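Local coordinates for protein Exo-poly-alpha-D-galacturonosidase (Thermotoga maritima, PDB 3JUR) that probably hydrolyses the galacturonic acid chain of pectin as a heat-active exopolygalacturonase of glycoside hydrolase family 28, built as a parallel beta-helix, at residues D[66-71]-D[87-92]; D[131-136]-D[204-209]; D[74-79]-D[115-120]; D[26-31]-D[52-57]; D[79-84]-D[126-131]. All coordinates share one frame; numbering follows the deposited sequence.

Interaction 1: D[66-71]-D[87-92]; sequences EGVFLT and TIKFIP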
# COMPACT_ATOMS: atom_id res chain seq x y z
N GLU D 66 54.33 5.79 -16.46
CA GLU D 66 54.16 6.77 -15.37
C GLU D 66 54.66 8.16 -15.78
O GLU D 66 55.65 8.29 -16.52
CB GLU D 66 54.92 6.27 -14.13
CG GLU D 66 55.14 7.30 -13.00
CD GLU D 66 56.42 7.03 -12.19
OE1 GLU D 66 57.50 6.82 -12.80
OE2 GLU D 66 56.36 7.05 -10.94
N GLY D 67 53.97 9.19 -15.30
CA GLY D 67 54.34 10.58 -15.56
C GLY D 67 53.16 11.35 -16.12
O GLY D 67 52.09 10.77 -16.35
N VAL D 68 53.35 12.65 -16.32
CA VAL D 68 52.35 13.48 -17.00
C VAL D 68 52.90 13.92 -18.36
O VAL D 68 53.96 14.54 -18.44
CB VAL D 68 51.90 14.71 -16.16
CG1 VAL D 68 50.80 15.50 -16.88
CG2 VAL D 68 51.41 14.28 -14.77
N PHE D 69 52.18 13.57 -19.42
CA PHE D 69 52.64 13.81 -20.79
C PHE D 69 51.78 14.85 -21.51
O PHE D 69 50.60 14.61 -21.80
CB PHE D 69 52.65 12.48 -21.57
CG PHE D 69 53.68 11.51 -21.08
CD1 PHE D 69 54.96 11.50 -21.62
CD2 PHE D 69 53.38 10.60 -20.06
CE1 PHE D 69 55.93 10.60 -21.17
CE2 PHE D 69 54.34 9.71 -19.60
CZ PHE D 69 55.61 9.70 -20.15
N LEU D 70 52.38 16.02 -21.76
CA LEU D 70 51.70 17.12 -22.45
C LEU D 70 51.73 16.90 -23.95
O LEU D 70 52.77 16.58 -24.52
CB LEU D 70 52.36 18.47 -22.13
CG LEU D 70 52.30 19.04 -20.71
CD1 LEU D 70 52.76 20.49 -20.72
CD2 LEU D 70 50.90 18.94 -20.12
N THR D 71 50.58 17.07 -24.60
CA THR D 71 50.45 16.85 -26.03
C THR D 71 49.23 17.57 -26.61
O THR D 71 48.27 17.85 -25.90
CB THR D 71 50.37 15.33 -26.39
OG1 THR D 71 50.10 15.17 -27.78
CG2 THR D 71 49.27 14.64 -25.59
N THR D 87 49.54 9.74 -17.14
CA THR D 87 48.52 10.70 -17.53
C THR D 87 48.88 11.28 -18.91
O THR D 87 50.03 11.66 -19.14
CB THR D 87 48.40 11.86 -16.49
OG1 THR D 87 47.96 11.34 -15.23
CG2 THR D 87 47.41 12.95 -16.96
N ILE D 88 47.90 11.30 -19.81
CA ILE D 88 48.02 12.09 -21.03
C ILE D 88 47.25 13.39 -20.79
O ILE D 88 46.02 13.37 -20.64
CB ILE D 88 47.47 11.35 -22.28
CG1 ILE D 88 48.26 10.06 -22.54
CG2 ILE D 88 47.55 12.26 -23.50
CD1 ILE D 88 47.68 9.17 -23.64
N LYS D 89 47.98 14.50 -20.72
CA LYS D 89 47.37 15.80 -20.45
C LYS D 89 47.42 16.65 -21.71
O LYS D 89 48.50 17.02 -22.19
CB LYS D 89 48.07 16.51 -19.28
CG LYS D 89 47.42 17.85 -18.91
CD LYS D 89 48.09 18.51 -17.71
CE LYS D 89 47.38 19.81 -17.33
NZ LYS D 89 45.93 19.56 -17.05
N PHE D 90 46.24 16.98 -22.23
CA PHE D 90 46.13 17.69 -23.49
C PHE D 90 46.31 19.18 -23.33
O PHE D 90 45.73 19.79 -22.44
CB PHE D 90 44.82 17.35 -24.19
CG PHE D 90 44.76 15.93 -24.66
CD1 PHE D 90 44.27 14.93 -23.82
CD2 PHE D 90 45.23 15.58 -25.92
CE1 PHE D 90 44.24 13.61 -24.25
CE2 PHE D 90 45.20 14.27 -26.35
CZ PHE D 90 44.70 13.28 -25.52
N ILE D 91 47.15 19.77 -24.19
CA ILE D 91 47.40 21.21 -24.17
C ILE D 91 46.19 21.95 -24.76
O ILE D 91 45.85 21.76 -25.93
CB ILE D 91 48.72 21.59 -24.89
CG1 ILE D 91 49.90 20.81 -24.28
CG2 ILE D 91 48.97 23.10 -24.79
CD1 ILE D 91 51.15 20.75 -25.16
N PRO D 92 45.52 22.79 -23.94
CA PRO D 92 44.27 23.44 -24.33
C PRO D 92 44.46 24.71 -25.17
O PRO D 92 43.91 25.76 -24.83
CB PRO D 92 43.64 23.77 -22.98
CG PRO D 92 44.82 24.07 -22.10
CD PRO D 92 45.93 23.17 -22.57
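Lys89 lays the aliphatic part of its long chain against Leu70 and Val68 of the neighbouring strand. Its CD meets Leu70 CD2 at 3.7 Å, the two side chains running alongside each other. Val68 comes in at a slant, and its CG1, anti to the backbone N (chi1 -177°), lies 3.8 Å from Lys89 CB. Lysine suits this site because its methylenes pack while its ammonium group reaches past them to a salt bridge with Asp134. Farther along, Leu70 CB meets Ile91 CD1 at 4.0 Å. On the other face the methyls Thr71 CG2 and Ile88 CG2 touch at 3.6 Å.

Behind these side chains, five backbone hydrogen bonds hold the two parallel strands in register, from Thr87 N to Gly67 O (2.9 Å) up to Ile91 N to Thr71 O (2.8 Å). Gly67 fits the entry to its strand because, at its backbone angles, a side chain would jam against the carbonyl of Glu66.

This is one step between coils of a parallel beta-helix: strand 132-134 continues the stack beyond 87-90, Val64 of strand 60-64 touches Phe69 and Ile88, and Phe47 of helix 44-57 packs on Thr71 and Ile88.

Interaction 2: D[131-136]-D[204-209]; sequences GVLDGS and EGVKII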
# COMPACT_ATOMS: atom_id res chain seq x y z
N GLY D 131 45.54 4.42 -16.61
CA GLY D 131 45.99 5.80 -16.49
C GLY D 131 44.89 6.81 -16.76
O GLY D 131 43.71 6.46 -16.78
N VAL D 132 45.28 8.07 -16.97
CA VAL D 132 44.33 9.17 -17.06
C VAL D 132 44.43 9.92 -18.40
O VAL D 132 45.53 10.17 -18.90
CB VAL D 132 44.54 10.17 -15.88
CG1 VAL D 132 43.57 11.35 -15.95
CG2 VAL D 132 44.42 9.44 -14.54
N LEU D 133 43.28 10.25 -18.96
CA LEU D 133 43.20 11.20 -20.07
C LEU D 133 42.64 12.51 -19.52
O LEU D 133 41.52 12.56 -19.01
CB LEU D 133 42.34 10.66 -21.21
CG LEU D 133 42.64 9.25 -21.77
CD1 LEU D 133 41.67 8.92 -22.88
CD2 LEU D 133 44.08 9.09 -22.25
N ASP D 134 43.45 13.56 -19.60
CA ASP D 134 43.11 14.85 -19.00
C ASP D 134 43.01 15.92 -20.09
O ASP D 134 44.02 16.38 -20.63
CB ASP D 134 44.17 15.22 -17.94
CG ASP D 134 43.93 16.57 -17.30
OD1 ASP D 134 42.92 17.27 -17.60
OD2 ASP D 134 44.78 16.95 -16.47
N GLY D 135 41.77 16.30 -20.42
CA GLY D 135 41.50 17.24 -21.50
C GLY D 135 41.82 18.70 -21.20
O GLY D 135 41.76 19.54 -22.10
N SER D 136 42.13 18.98 -19.93
CA SER D 136 42.50 20.31 -19.45
C SER D 136 41.44 21.41 -19.61
O SER D 136 41.77 22.60 -19.57
CB SER D 136 43.84 20.77 -20.05
OG SER D 136 44.88 19.88 -19.72
N GLU D 204 39.07 0.78 -22.53
CA GLU D 204 39.00 0.14 -21.22
C GLU D 204 39.98 0.72 -20.21
O GLU D 204 41.03 1.25 -20.57
CB GLU D 204 39.19 -1.38 -21.33
CG GLU D 204 40.56 -1.84 -21.84
CD GLU D 204 40.79 -3.34 -21.68
OE1 GLU D 204 41.95 -3.78 -21.82
OE2 GLU D 204 39.83 -4.07 -21.38
N GLY D 205 39.61 0.63 -18.93
CA GLY D 205 40.53 0.91 -17.84
C GLY D 205 40.72 2.37 -17.47
O GLY D 205 40.77 2.71 -16.29
N VAL D 206 40.83 3.24 -18.47
CA VAL D 206 41.24 4.64 -18.26
C VAL D 206 40.22 5.50 -17.51
O VAL D 206 39.02 5.24 -17.53
CB VAL D 206 41.62 5.32 -19.60
CG1 VAL D 206 42.82 4.64 -20.23
CG2 VAL D 206 40.43 5.35 -20.56
N LYS D 207 40.73 6.52 -16.83
CA LYS D 207 39.92 7.58 -16.26
C LYS D 207 39.95 8.79 -17.19
O LYS D 207 41.00 9.13 -17.75
CB LYS D 207 40.43 7.97 -14.87
CG LYS D 207 39.51 8.94 -14.13
CD LYS D 207 40.09 9.37 -12.80
CE LYS D 207 39.09 10.21 -12.04
NZ LYS D 207 39.61 10.64 -10.72
N ILE D 208 38.80 9.45 -17.35
CA ILE D 208 38.69 10.65 -18.20
C ILE D 208 38.17 11.84 -17.40
O ILE D 208 37.08 11.79 -16.83
CB ILE D 208 37.77 10.40 -19.43
CG1 ILE D 208 38.37 9.31 -20.33
CG2 ILE D 208 37.57 11.70 -20.22
CD1 ILE D 208 37.40 8.77 -21.35
N ILE D 209 38.96 12.92 -17.40
CA ILE D 209 38.69 14.16 -16.65
C ILE D 209 38.81 15.42 -17.53
O ILE D 209 39.46 15.40 -18.59
CB ILE D 209 39.63 14.32 -15.40
CG1 ILE D 209 41.10 14.41 -15.81
CG2 ILE D 209 39.42 13.17 -14.41
CD1 ILE D 209 42.07 14.61 -14.64
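Gly131 begins the pairing, its carbonyl O taking the N-H of Lys207 at 3.0 Å while Val206 CB rests 3.7 Å from the same oxygen. Val132 follows, its CG1 meeting Ile209 CD1 at 3.8 Å where the two branched side chains cross at a slant. A beta-branched pair suits a strand, since both residues tolerate extended backbones and offer methyls to each other. Leu133 turns to the other face and lies alongside Ile208, CD1 to CG1 4.2 Å apart, both hydrophobic and buried. Its backbone is gripped twice, N to Lys207 O and O to Ile209 N, in nearly straight bonds.

Asp134 returns to the Val132 face. Ile209 places CG1 between its own backbone N and carbonyl carbon (chi1 62°), and this brings CD1 against Asp134 CG at 3.8 Å. The carboxylate is occupied at both oxygens: OD2 pairs with Lys89, while OD1 takes Asn210 ND2 and, from 43° above the carboxylate plane, Ser136 N at 3.0 Å, forming an Asx turn. With an alanine at this position, Lys89 is likely to lose its counter-charge, and Ser136 N and Asn210 their acceptor. Gly135 closes the run by giving its N-H to Ile209 O (3.1 Å), and Ser136 OG bonds back to Phe90 O.

A largely apolar pairing here runs up against one buried carboxylate, whose negative charge is probably balanced by the lysine, the amide and the turn N-H together.

Interaction 3: D[74-79]-D[115-120]; sequences IHLKSN and PLVYAL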
# COMPACT_ATOMS: atom_id res chain seq x y z
N ILE D 74 45.88 13.52 -30.39
CA ILE D 74 46.52 12.27 -30.80
C ILE D 74 45.68 11.63 -31.89
O ILE D 74 44.47 11.42 -31.71
CB ILE D 74 46.65 11.28 -29.60
CG1 ILE D 74 47.64 11.82 -28.56
CG2 ILE D 74 47.06 9.88 -30.07
CD1 ILE D 74 47.53 11.16 -27.20
N HIS D 75 46.31 11.33 -33.02
CA HIS D 75 45.63 10.67 -34.13
C HIS D 75 46.03 9.21 -34.23
O HIS D 75 47.17 8.88 -34.56
CB HIS D 75 45.88 11.42 -35.45
CG HIS D 75 45.10 12.69 -35.58
ND1 HIS D 75 45.11 13.46 -36.72
CD2 HIS D 75 44.27 13.32 -34.70
CE1 HIS D 75 44.33 14.52 -36.54
NE2 HIS D 75 43.82 14.45 -35.33
N LEU D 76 45.09 8.33 -33.90
CA LEU D 76 45.32 6.89 -33.97
C LEU D 76 45.21 6.40 -35.42
O LEU D 76 44.65 7.08 -36.28
CB LEU D 76 44.34 6.14 -33.06
CG LEU D 76 44.44 6.45 -31.57
CD1 LEU D 76 43.20 5.97 -30.81
CD2 LEU D 76 45.71 5.85 -30.95
N LYS D 77 45.79 5.23 -35.68
CA LYS D 77 45.63 4.57 -36.97
C LYS D 77 45.15 3.15 -36.70
O LYS D 77 45.10 2.72 -35.55
CB LYS D 77 46.94 4.59 -37.77
CG LYS D 77 47.45 5.99 -38.10
CD LYS D 77 48.71 5.98 -38.93
CE LYS D 77 49.27 7.38 -39.07
NZ LYS D 77 50.29 7.47 -40.16
N SER D 78 44.77 2.43 -37.76
CA SER D 78 44.34 1.04 -37.64
C SER D 78 45.36 0.14 -36.95
O SER D 78 46.57 0.31 -37.14
CB SER D 78 44.02 0.47 -39.03
OG SER D 78 42.78 0.95 -39.50
N ASN D 79 44.87 -0.80 -36.14
CA ASN D 79 45.70 -1.81 -35.46
C ASN D 79 46.58 -1.27 -34.33
O ASN D 79 47.60 -1.88 -33.97
CB ASN D 79 46.54 -2.62 -36.46
CG ASN D 79 45.69 -3.29 -37.52
OD1 ASN D 79 44.76 -4.04 -37.21
ND2 ASN D 79 46.00 -3.02 -38.78
N PRO D 115 39.10 16.30 -32.47
CA PRO D 115 38.93 15.71 -31.14
C PRO D 115 40.31 15.42 -30.53
O PRO D 115 41.28 15.26 -31.28
CB PRO D 115 38.18 14.41 -31.42
CG PRO D 115 37.41 14.71 -32.65
CD PRO D 115 38.31 15.58 -33.48
N LEU D 116 40.39 15.35 -29.20
CA LEU D 116 41.67 15.20 -28.51
C LEU D 116 42.33 13.84 -28.81
O LEU D 116 43.54 13.75 -28.97
CB LEU D 116 41.55 15.45 -27.00
CG LEU D 116 40.63 16.55 -26.43
CD1 LEU D 116 40.97 16.82 -24.97
CD2 LEU D 116 40.62 17.85 -27.21
N VAL D 117 41.51 12.79 -28.89
CA VAL D 117 41.96 11.49 -29.39
C VAL D 117 41.05 11.14 -30.56
O VAL D 117 39.83 11.11 -30.41
CB VAL D 117 41.91 10.38 -28.29
CG1 VAL D 117 42.50 9.09 -28.82
CG2 VAL D 117 42.65 10.82 -27.04
N TYR D 118 41.64 10.91 -31.72
CA TYR D 118 40.87 10.83 -32.97
C TYR D 118 41.29 9.66 -33.85
O TYR D 118 42.48 9.45 -34.12
CB TYR D 118 41.01 12.16 -33.73
CG TYR D 118 40.23 12.29 -35.04
CD1 TYR D 118 38.83 12.30 -35.04
CD2 TYR D 118 40.90 12.46 -36.26
CE1 TYR D 118 38.11 12.45 -36.23
CE2 TYR D 118 40.19 12.61 -37.45
CZ TYR D 118 38.80 12.61 -37.43
OH TYR D 118 38.11 12.75 -38.61
N ALA D 119 40.29 8.90 -34.30
CA ALA D 119 40.48 7.89 -35.34
C ALA D 119 39.38 8.02 -36.39
O ALA D 119 38.20 8.10 -36.06
CB ALA D 119 40.48 6.49 -34.74
N LEU D 120 39.78 8.04 -37.66
CA LEU D 120 38.83 8.14 -38.77
C LEU D 120 39.02 6.98 -39.73
O LEU D 120 40.13 6.74 -40.20
CB LEU D 120 39.01 9.47 -39.52
CG LEU D 120 38.30 9.63 -40.87
CD1 LEU D 120 36.78 9.71 -40.70
CD2 LEU D 120 38.82 10.85 -41.62
O HOH W 1 42.49 8.65 -37.95
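Tyr118 is bonded through both its backbone N and its O to the strand that begins at Ile74, the parallel pairing expected between coils of a beta-helix. Ile74 N gives to Leu116 O at 2.7 Å, Tyr118 N to Ile74 O at 2.9 Å, and Leu76 N to Tyr118 O at 2.8 Å. Where this direct pairing stops, one water takes over, donating to Leu76 O (3.1 Å) and accepting from Leu120 N (2.8 Å).

The aromatic contact is oblique. Tyr118 CD2 sits over one face of the His75 imidazole, toward its rim, and the two planes are inclined at 56°. His75 carries CG anti to its own carbonyl carbon (chi1 -75°), which lays the imidazole across Tyr118 CB, with CD2 3.6 Å away.

Away from the rings, Leu76 CD1 crosses Val117 CG1 at 3.8 Å. The small Ala119 lets Leu76 CB approach its methyl.

The rings touch largely through carbon atoms. His75 NE2, also close to Tyr118 CD2, bonds to Ser114 OG, while Tyr118 OH bonds to Leu102 O. These anchors probably fix how each ring is turned, and the apolar Leu76 needs no polar partner where it packs beside Val117.

Interaction 4: D[26-31]-D[52-57]; sequences REVNLL and EELSKQ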
# COMPACT_ATOMS: atom_id res chain seq x y z
N ARG D 26 53.32 -6.74 -30.43
CA ARG D 26 54.39 -5.81 -30.78
C ARG D 26 54.15 -4.55 -29.97
O ARG D 26 53.01 -4.08 -29.87
CB ARG D 26 54.31 -5.50 -32.29
CG ARG D 26 55.58 -4.98 -32.91
CD ARG D 26 55.35 -4.60 -34.38
NE ARG D 26 55.24 -5.75 -35.27
CZ ARG D 26 54.15 -6.08 -35.97
NH1 ARG D 26 53.05 -5.34 -35.91
NH2 ARG D 26 54.17 -7.15 -36.75
N GLU D 27 55.20 -3.99 -29.37
CA GLU D 27 55.07 -2.79 -28.55
C GLU D 27 56.27 -1.85 -28.59
O GLU D 27 57.42 -2.29 -28.67
CB GLU D 27 54.73 -3.14 -27.10
CG GLU D 27 55.82 -3.89 -26.34
CD GLU D 27 55.43 -4.25 -24.91
OE1 GLU D 27 56.33 -4.24 -24.04
OE2 GLU D 27 54.25 -4.53 -24.65
N VAL D 28 56.00 -0.55 -28.54
CA VAL D 28 57.05 0.45 -28.38
C VAL D 28 56.70 1.38 -27.22
O VAL D 28 55.52 1.55 -26.88
CB VAL D 28 57.32 1.25 -29.69
CG1 VAL D 28 58.76 1.73 -29.71
CG2 VAL D 28 57.08 0.39 -30.92
N ASN D 29 57.72 1.96 -26.59
CA ASN D 29 57.56 2.85 -25.45
C ASN D 29 57.71 4.32 -25.87
O ASN D 29 58.65 4.66 -26.60
CB ASN D 29 58.58 2.50 -24.36
CG ASN D 29 58.24 3.10 -23.01
OD1 ASN D 29 58.09 4.32 -22.87
ND2 ASN D 29 58.15 2.24 -21.99
N LEU D 30 56.81 5.16 -25.38
CA LEU D 30 56.78 6.59 -25.74
C LEU D 30 58.07 7.35 -25.39
O LEU D 30 58.42 8.32 -26.07
CB LEU D 30 55.57 7.29 -25.10
CG LEU D 30 55.29 8.71 -25.60
CD1 LEU D 30 54.77 8.69 -27.04
CD2 LEU D 30 54.32 9.44 -24.69
N LEU D 31 58.76 6.90 -24.35
CA LEU D 31 60.01 7.52 -23.91
C LEU D 31 61.17 7.29 -24.88
O LEU D 31 62.23 7.90 -24.73
CB LEU D 31 60.40 7.06 -22.50
CG LEU D 31 59.50 7.46 -21.33
CD1 LEU D 31 59.99 6.78 -20.06
CD2 LEU D 31 59.44 8.97 -21.13
N GLU D 52 53.34 6.08 -35.95
CA GLU D 52 53.82 5.79 -37.30
C GLU D 52 54.84 4.64 -37.32
O GLU D 52 54.79 3.79 -38.21
CB GLU D 52 54.38 7.06 -37.97
CG GLU D 52 55.16 6.85 -39.29
CD GLU D 52 54.38 6.08 -40.36
OE1 GLU D 52 53.13 6.15 -40.40
OE2 GLU D 52 55.04 5.39 -41.18
N GLU D 53 55.74 4.60 -36.34
CA GLU D 53 56.68 3.49 -36.22
C GLU D 53 55.93 2.16 -36.06
O GLU D 53 56.29 1.17 -36.69
CB GLU D 53 57.67 3.71 -35.08
CG GLU D 53 58.81 2.68 -34.99
CD GLU D 53 59.86 2.85 -36.08
OE1 GLU D 53 59.59 2.52 -37.25
OE2 GLU D 53 60.98 3.31 -35.74
N LEU D 54 54.90 2.16 -35.23
CA LEU D 54 54.06 0.97 -35.03
C LEU D 54 53.26 0.62 -36.27
O LEU D 54 53.22 -0.54 -36.68
CB LEU D 54 53.11 1.16 -33.85
CG LEU D 54 53.66 0.89 -32.45
CD1 LEU D 54 52.74 1.51 -31.40
CD2 LEU D 54 53.83 -0.61 -32.21
N SER D 55 52.64 1.63 -36.86
CA SER D 55 51.83 1.48 -38.07
C SER D 55 52.66 0.95 -39.24
O SER D 55 52.16 0.17 -40.06
CB SER D 55 51.19 2.82 -38.43
OG SER D 55 50.29 2.68 -39.51
N LYS D 56 53.93 1.38 -39.31
CA LYS D 56 54.90 0.92 -40.32
C LYS D 56 55.07 -0.60 -40.29
O LYS D 56 55.11 -1.26 -41.33
CB LYS D 56 56.26 1.59 -40.08
CG LYS D 56 57.13 1.73 -41.32
CD LYS D 56 58.54 2.22 -40.99
CE LYS D 56 59.49 1.07 -40.69
NZ LYS D 56 60.86 1.54 -40.35
N GLN D 57 55.16 -1.16 -39.08
CA GLN D 57 55.34 -2.60 -38.88
C GLN D 57 54.02 -3.39 -38.99
O GLN D 57 54.05 -4.61 -39.11
CB GLN D 57 56.00 -2.85 -37.53
CG GLN D 57 57.45 -2.37 -37.44
CD GLN D 57 57.96 -2.30 -36.01
OE1 GLN D 57 58.71 -3.16 -35.57
NE2 GLN D 57 57.53 -1.28 -35.27
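Val28 and Leu54 mark the nearest approach of the two backbones, their CA atoms 7.3 Å apart. One lies in the extended strand 27-29 and the other in helix 44-57, so the spacing is that of a helix lying over a strand, and the contact rests mainly on side chains.

In the middle, Val28 CG2 meets Leu54 CD2 at 3.6 Å, the two side chains sliding past each other in opposite directions. Compact valine suits the strand, and leucine has the length to reach down from the helix. At the outer margin Arg26 crosses Gln57. Its CD touches Gln57 CB at 3.7 Å, and a bend farther out (chi3 -75°) swings the guanidinium until Gln57 O stands over one face, toward its rim and 3.2 Å above the plane. That oxygen meets the flat cation from above and makes no hydrogen bond with it; NH1 bonds instead to Gly59 O. The positive charge under this carbonyl oxygen is likely to be favourable. The Gln57 side chain folds back, NE2 giving a bond to Glu53 O (3.1 Å). Cut back to alanine, Arg26 is likely to leave Gly59 O without this donor and the side of Gln57 uncovered.

Strand 27-29 pairs in parallel with strand 60-64, whose Leu62 also packs on Leu54, and Glu27 makes a salt bridge with Arg61 there. Leu30, just beyond, rests on Phe47 of helix 44-57, consistent with the helix that covers the N-terminal end of the beta-helix in related enzymes.

Interaction 5: D[79-84]-D[126-131]; sequences NIELHV and AITGSG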
# COMPACT_ATOMS: atom_id res chain seq x y z
N ASN D 79 44.87 -0.80 -36.14
CA ASN D 79 45.70 -1.81 -35.46
C ASN D 79 46.58 -1.27 -34.33
O ASN D 79 47.60 -1.88 -33.97
CB ASN D 79 46.54 -2.62 -36.46
CG ASN D 79 45.69 -3.29 -37.52
OD1 ASN D 79 44.76 -4.04 -37.21
ND2 ASN D 79 46.00 -3.02 -38.78
N ILE D 80 46.17 -0.13 -33.78
CA ILE D 80 46.92 0.55 -32.72
C ILE D 80 46.18 0.49 -31.38
O ILE D 80 44.99 0.82 -31.28
CB ILE D 80 47.22 2.03 -33.09
CG1 ILE D 80 48.06 2.13 -34.38
CG2 ILE D 80 47.90 2.78 -31.93
CD1 ILE D 80 49.44 1.46 -34.33
N GLU D 81 46.91 0.05 -30.35
CA GLU D 81 46.44 0.12 -28.97
C GLU D 81 47.23 1.19 -28.22
O GLU D 81 48.46 1.11 -28.11
CB GLU D 81 46.58 -1.23 -28.27
CG GLU D 81 46.11 -1.26 -26.81
CD GLU D 81 46.44 -2.58 -26.11
OE1 GLU D 81 46.26 -3.65 -26.74
OE2 GLU D 81 46.88 -2.55 -24.95
N LEU D 82 46.53 2.20 -27.71
CA LEU D 82 47.14 3.21 -26.87
C LEU D 82 47.03 2.78 -25.41
O LEU D 82 45.95 2.86 -24.81
CB LEU D 82 46.46 4.57 -27.12
CG LEU D 82 46.95 5.82 -26.37
CD1 LEU D 82 48.39 6.21 -26.75
CD2 LEU D 82 45.99 6.98 -26.61
N HIS D 83 48.14 2.31 -24.84
CA HIS D 83 48.16 1.77 -23.48
C HIS D 83 48.65 2.82 -22.49
O HIS D 83 49.83 3.17 -22.44
CB HIS D 83 49.01 0.49 -23.43
CG HIS D 83 49.00 -0.20 -22.10
ND1 HIS D 83 47.87 -0.82 -21.59
CD2 HIS D 83 49.97 -0.39 -21.18
CE1 HIS D 83 48.16 -1.34 -20.42
NE2 HIS D 83 49.42 -1.10 -20.14
N VAL D 84 47.71 3.34 -21.70
CA VAL D 84 47.95 4.48 -20.82
C VAL D 84 48.12 4.06 -19.35
O VAL D 84 47.15 3.64 -18.69
CB VAL D 84 46.82 5.55 -20.93
CG1 VAL D 84 47.26 6.86 -20.29
CG2 VAL D 84 46.44 5.78 -22.38
N ALA D 126 42.32 0.41 -30.03
CA ALA D 126 42.03 0.26 -28.61
C ALA D 126 42.70 1.32 -27.74
O ALA D 126 43.80 1.78 -28.05
CB ALA D 126 42.41 -1.14 -28.13
N ILE D 127 42.01 1.70 -26.67
CA ILE D 127 42.61 2.52 -25.61
C ILE D 127 42.47 1.74 -24.30
O ILE D 127 41.36 1.48 -23.85
CB ILE D 127 41.95 3.90 -25.51
CG1 ILE D 127 42.15 4.69 -26.81
CG2 ILE D 127 42.49 4.68 -24.30
CD1 ILE D 127 41.19 5.87 -26.98
N THR D 128 43.60 1.36 -23.71
CA THR D 128 43.61 0.47 -22.55
C THR D 128 44.51 1.04 -21.45
O THR D 128 45.13 2.09 -21.63
CB THR D 128 44.10 -0.97 -22.93
OG1 THR D 128 45.50 -0.94 -23.23
CG2 THR D 128 43.35 -1.51 -24.14
N GLY D 129 44.57 0.35 -20.31
CA GLY D 129 45.43 0.76 -19.20
C GLY D 129 44.65 1.42 -18.08
O GLY D 129 43.46 1.66 -18.22
N SER D 130 45.33 1.73 -16.99
CA SER D 130 44.66 2.29 -15.82
C SER D 130 45.05 3.75 -15.57
O SER D 130 44.88 4.26 -14.46
CB SER D 130 44.97 1.45 -14.59
OG SER D 130 46.36 1.51 -14.32
N GLY D 131 45.54 4.42 -16.61
CA GLY D 131 45.99 5.80 -16.49
C GLY D 131 44.89 6.81 -16.76
O GLY D 131 43.71 6.46 -16.78
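Glu81 and Thr128 face each other across two neighbouring coils of the parallel beta-helix, strand 80-84 beside strand 125-128. The glutamate leaves its strand with CB 4.2 Å from the methyl of Ala126, which is small enough to let the chain pass. CG comes closer to that methyl, at 3.9 Å, and already lies beside Thr128. CD, the carboxylate carbon, is 3.4 Å from Thr128 OG1, and at the tip OE2 accepts a hydrogen bond from the threonine hydroxyl at 2.7 Å. The hydroxyl arrives from 42° above the carboxylate plane, the two side chains crossing at about a right angle.

Thr128 can do this because OG1 sits between its backbone N and carbonyl carbon (chi1 70°), turned to the other strand. The same oxygen accepts from His83 ND1 at 2.9 Å, at the edge of the imidazole and in its plane. One hydroxyl is thus both acceptor and donor, joining histidine to glutamate, and threonine is apt since its hydroxyl can do both while its beta branch suits a strand.

On the other face Leu82 CB approaches Ile127 CG1 and adds to the hydrophobic interior. Beyond the strand, Gly129 and Gly131 leave room for the carbonyl of Val84: a CB on either would clash with that oxygen. Gly131 N closes the contact with a bent hydrogen bond to Val84 O, 2.7 Å long and 131° at the hydrogen.

In the fold
All five contacts belong to the first coils of the beta-helix and its covering helix. Interactions 1 and 2 are successive steps of one stack, centres about 10 Å apart, joined where Ile88 N probably bonds to Val132 O (2.8 Å). Interactions 5 and 2 share Gly131, and Glu204 N probably bonds to Ile127 O, passing the pairing on to the next coil. Interaction 3 shares Asn79 with interaction 5 and touches interaction 1 inside the coils, Phe90 CZ lying 3.5 Å from Val117 CG2. Interaction 4, at the end, is joined to interaction 3 by the salt bridge of Lys77 NZ with Glu52 OE1 (3.1 Å), while interaction 2 remains about 11 Å from it at the nearest atoms.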